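Local coordinates for protein replicative DNA helicase (Nostoc punctiforme, PDB 4O1R) that probably splices itself out of a precursor as the intein of the replicative DNA helicase, joining the flanking polypeptides, at residues G55-T61 and Y116-V122. Numbering follows the deposited sequence. Where two conformers were deposited one is given.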
ATOM      1  N   GLY A  55      -3.478 -16.311  -0.412  1.00 13.25           N
ATOM      2  CA  GLY A  55      -4.468 -17.083  -1.175  1.00 13.42           C
ATOM      3  C   GLY A  55      -5.122 -16.241  -2.252  1.00 12.40           C
ATOM      4  O   GLY A  55      -4.625 -15.164  -2.595  1.00 13.48           O
ATOM      5  N   ILE A  56      -6.229 -16.746  -2.788  1.00 11.77           N
ATOM      6  CA  ILE A  56      -6.980 -16.065  -3.827  1.00 12.04           C
ATOM      7  C   ILE A  56      -8.149 -15.349  -3.181  1.00 11.45           C
ATOM      8  O   ILE A  56      -8.937 -15.971  -2.461  1.00 12.77           O
ATOM      9  CB  ILE A  56      -7.463 -17.077  -4.874  1.00 11.79           C
ATOM     10  CG1 ILE A  56      -6.258 -17.644  -5.645  1.00 13.02           C
ATOM     11  CG2 ILE A  56      -8.465 -16.414  -5.831  1.00 13.21           C
ATOM     12  CD1 ILE A  56      -6.567 -18.891  -6.472  1.00 14.09           C
ATOM     13  N   LYS A  57      -8.242 -14.036  -3.405  1.00 11.39           N
ATOM     14  CA  LYS A  57      -9.252 -13.206  -2.753  1.00 12.03           C
ATOM     15  C   LYS A  57      -9.804 -12.179  -3.732  1.00 11.74           C
ATOM     16  O   LYS A  57      -9.166 -11.868  -4.742  1.00 11.48           O
ATOM     17  CB  LYS A  57      -8.642 -12.494  -1.530  1.00 12.40           C
ATOM     18  CG  LYS A  57      -8.345 -13.511  -0.427  0.53 12.60           C
ATOM     19  CD  LYS A  57      -7.786 -12.884   0.820  0.53 13.31           C
ATOM     20  CE  LYS A  57      -7.026 -13.910   1.638  0.53 15.98           C
ATOM     21  NZ  LYS A  57      -7.908 -14.966   2.191  0.53 18.99           N
ATOM     22  N   PRO A  58     -10.984 -11.615  -3.426  1.00 11.82           N
ATOM     23  CA  PRO A  58     -11.543 -10.533  -4.244  1.00 11.65           C
ATOM     24  C   PRO A  58     -10.727  -9.250  -4.139  1.00 11.57           C
ATOM     25  O   PRO A  58     -10.250  -8.888  -3.058  1.00 12.27           O
ATOM     26  CB  PRO A  58     -12.958 -10.334  -3.661  1.00 12.36           C
ATOM     27  CG  PRO A  58     -13.226 -11.540  -2.807  1.00 13.26           C
ATOM     28  CD  PRO A  58     -11.882 -11.975  -2.311  1.00 12.63           C
ATOM     29  N   LEU A  59     -10.555  -8.591  -5.276  1.00 11.67           N
ATOM     30  CA  LEU A  59      -9.799  -7.350  -5.374  1.00 11.78           C
ATOM     31  C   LEU A  59     -10.673  -6.209  -5.841  1.00 11.53           C
ATOM     32  O   LEU A  59     -11.582  -6.409  -6.663  1.00 12.07           O
ATOM     33  CB  LEU A  59      -8.640  -7.504  -6.368  1.00 12.67           C
ATOM     34  CG  LEU A  59      -7.439  -8.303  -5.867  1.00 13.11           C
ATOM     35  CD1 LEU A  59      -6.482  -8.594  -7.002  1.00 16.17           C
ATOM     36  CD2 LEU A  59      -6.736  -7.571  -4.721  1.00 13.49           C
ATOM     37  N   PHE A  60     -10.334  -5.014  -5.350  1.00 10.98           N
ATOM     38  CA  PHE A  60     -10.945  -3.766  -5.811  1.00 10.85           C
ATOM     39  C   PHE A  60      -9.847  -2.862  -6.333  1.00 10.90           C
ATOM     40  O   PHE A  60      -8.797  -2.748  -5.709  1.00 11.69           O
ATOM     41  CB  PHE A  60     -11.668  -3.072  -4.652  1.00 11.81           C
ATOM     42  CG  PHE A  60     -12.855  -3.840  -4.147  1.00 13.01           C
ATOM     43  CD1 PHE A  60     -12.677  -4.918  -3.274  1.00 14.61           C
ATOM     44  CD2 PHE A  60     -14.141  -3.518  -4.567  1.00 14.74           C
ATOM     45  CE1 PHE A  60     -13.765  -5.669  -2.823  1.00 17.19           C
ATOM     46  CE2 PHE A  60     -15.238  -4.266  -4.120  1.00 17.02           C
ATOM     47  CZ  PHE A  60     -15.041  -5.330  -3.250  1.00 17.89           C
ATOM     48  N   THR A  61     -10.102  -2.222  -7.473  1.00 11.04           N
ATOM     49  CA  THR A  61      -9.185  -1.225  -8.032  1.00 11.37           C
ATOM     50  C   THR A  61      -9.584   0.147  -7.528  1.00 11.05           C
ATOM     51  O   THR A  61     -10.725   0.593  -7.733  1.00 11.40           O
ATOM     52  CB  THR A  61      -9.224  -1.245  -9.552  1.00 12.33           C
ATOM     53  OG1 THR A  61      -8.943  -2.576  -9.990  1.00 14.16           O
ATOM     54  CG2 THR A  61      -8.178  -0.309 -10.144  1.00 13.43           C
ATOM     55  N   TYR A 116     -14.855  -3.110  -8.164  1.00 12.94           N
ATOM     56  CA  TYR A 116     -14.544  -4.526  -8.041  1.00 13.12           C
ATOM     57  C   TYR A 116     -13.852  -5.005  -9.316  1.00 13.88           C
ATOM     58  O   TYR A 116     -14.324  -4.737 -10.421  1.00 14.98           O
ATOM     59  CB  TYR A 116     -15.820  -5.326  -7.763  1.00 13.44           C
ATOM     60  CG  TYR A 116     -15.561  -6.804  -7.742  1.00 14.34           C
ATOM     61  CD1 TYR A 116     -14.715  -7.371  -6.787  1.00 15.39           C
ATOM     62  CD2 TYR A 116     -16.141  -7.638  -8.680  1.00 16.54           C
ATOM     63  CE1 TYR A 116     -14.465  -8.744  -6.769  1.00 17.85           C
ATOM     64  CE2 TYR A 116     -15.897  -9.006  -8.669  1.00 18.71           C
ATOM     65  CZ  TYR A 116     -15.059  -9.549  -7.714  1.00 18.11           C
ATOM     66  OH  TYR A 116     -14.814 -10.915  -7.703  1.00 23.11           O
ATOM     67  N   SER A 117     -12.738  -5.723  -9.169  1.00 13.86           N
ATOM     68  CA  SER A 117     -11.991  -6.160 -10.357  1.00 15.16           C
ATOM     69  C   SER A 117     -11.582  -7.636 -10.334  1.00 16.24           C
ATOM     70  O   SER A 117     -10.572  -8.021 -10.923  1.00 19.02           O
ATOM     71  CB  SER A 117     -10.789  -5.245 -10.603  1.00 17.12           C
ATOM     72  OG  SER A 117      -9.945  -5.229  -9.485  1.00 17.50           O
ATOM     73  N   GLY A 118     -12.355  -8.455  -9.639  1.00 14.99           N
ATOM     74  CA  GLY A 118     -12.216  -9.903  -9.755  1.00 14.71           C
ATOM     75  C   GLY A 118     -11.377 -10.499  -8.654  1.00 14.55           C
ATOM     76  O   GLY A 118     -10.987  -9.818  -7.716  1.00 15.98           O
ATOM     77  N   GLU A 119     -11.098 -11.784  -8.784  1.00 14.72           N
ATOM     78  CA  GLU A 119     -10.306 -12.518  -7.797  1.00 14.35           C
ATOM     79  C   GLU A 119      -8.957 -12.895  -8.381  1.00 14.47           C
ATOM     80  O   GLU A 119      -8.859 -13.302  -9.545  1.00 15.98           O
ATOM     81  CB  GLU A 119     -11.038 -13.796  -7.360  1.00 14.85           C
ATOM     82  CG  GLU A 119     -12.375 -13.566  -6.663  1.00 17.45           C
ATOM     83  CD  GLU A 119     -13.048 -14.857  -6.239  1.00 20.27           C
ATOM     84  OE1 GLU A 119     -12.675 -15.938  -6.752  1.00 23.22           O
ATOM     85  OE2 GLU A 119     -13.952 -14.779  -5.382  1.00 22.43           O
ATOM     86  N   GLU A 120      -7.916 -12.762  -7.566  1.00 13.98           N
ATOM     87  CA  GLU A 120      -6.565 -13.181  -7.942  1.00 14.41           C
ATOM     88  C   GLU A 120      -5.839 -13.603  -6.692  1.00 13.22           C
ATOM     89  O   GLU A 120      -6.296 -13.318  -5.585  1.00 12.25           O
ATOM     90  CB  GLU A 120      -5.763 -12.015  -8.550  1.00 16.28           C
ATOM     91  CG  GLU A 120      -6.355 -11.388  -9.788  1.00 20.14           C
ATOM     92  CD  GLU A 120      -5.428 -10.394 -10.451  1.00 23.45           C
ATOM     93  OE1 GLU A 120      -4.333 -10.102  -9.917  1.00 23.10           O
ATOM     94  OE2 GLU A 120      -5.808  -9.898 -11.526  1.00 26.95           O
ATOM     95  N   GLU A 121      -4.699 -14.258  -6.853  1.00 12.84           N
ATOM     96  CA  GLU A 121      -3.811 -14.460  -5.714  1.00 12.64           C
ATOM     97  C   GLU A 121      -3.349 -13.102  -5.170  1.00 12.58           C
ATOM     98  O   GLU A 121      -3.073 -12.170  -5.938  1.00 13.41           O
ATOM     99  CB  GLU A 121      -2.610 -15.334  -6.085  1.00 13.76           C
ATOM    100  CG  GLU A 121      -1.815 -15.750  -4.868  1.00 13.59           C
ATOM    101  CD  GLU A 121      -0.697 -16.714  -5.169  1.00 14.74           C
ATOM    102  OE1 GLU A 121      -0.350 -16.900  -6.353  1.00 16.25           O
ATOM    103  OE2 GLU A 121      -0.165 -17.280  -4.196  1.00 16.33           O
ATOM    104  N   VAL A 122      -3.307 -12.976  -3.846  1.00 11.87           N
ATOM    105  CA  VAL A 122      -2.947 -11.709  -3.215  1.00 11.93           C
ATOM    106  C   VAL A 122      -1.836 -11.919  -2.190  1.00 11.52           C
ATOM    107  O   VAL A 122      -1.630 -13.034  -1.694  1.00 11.88           O
ATOM    108  CB  VAL A 122      -4.177 -10.989  -2.599  1.00 12.10           C
ATOM    109  CG1 VAL A 122      -5.128 -10.543  -3.685  1.00 13.19           C
ATOM    110  CG2 VAL A 122      -4.885 -11.874  -1.602  1.00 13.58           C
TER
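Tyr116 lies with the CD1 edge of its ring over one face of Phe60, a T-shaped pair whose planes meet at 62° with centroids 5.6 Å apart. Its CG is anti to the backbone N (chi1 175°), which swings the ring along its own strand: the backbone N of Gly118 sits 3.4 Å above the ring plane of Tyr116, over its centre, and the CE1 edge reaches Pro58 CB. Phe60 answers with its CD2-CE2 side, CE2 lying 3.8 Å from Tyr116 CB. Replacing Phe60 by an alanine is likely to strip the Tyr116 CD1 edge of the face it meets, leaving that ring, among the contacts described, to Gly118 N and Pro58 CB.

Beyond this pair, Leu59 CD2 comes within 3.5 Å of Val122 CG1, while CD1 meets the CB-CG part of Glu120, the two side chains crossing at about a right angle; the Glu120 carboxylate makes a salt bridge with Arg71 of the adjoining strand. At the far end of the pairing, Thr61 OG1 and Ser117 OG share a hydrogen bond of 2.9 Å.

The backbones run antiparallel. Lys57 and Glu120 form a hydrogen-bonded pair through reciprocal bonds, and Pro58 faces Glu119 in the next, non-hydrogen-bonded pair, a position where the proline's missing N-H costs this ladder nothing. Past it the register slips: Leu59 N binds Gly118 O, but Leu59 O takes Ser117 N (2.8 Å, 172° at the hydrogen), and Phe60 then pairs with Tyr116. At the backbone angles of Gly118 a CB would press against the carbonyl O of Ser117, hence the glycine.

The one-residue slip is a beta bulge, here in the antiparallel pairing of strands 57-64 and 106-126 within the curled, all-beta intein splicing domain of the Hint fold.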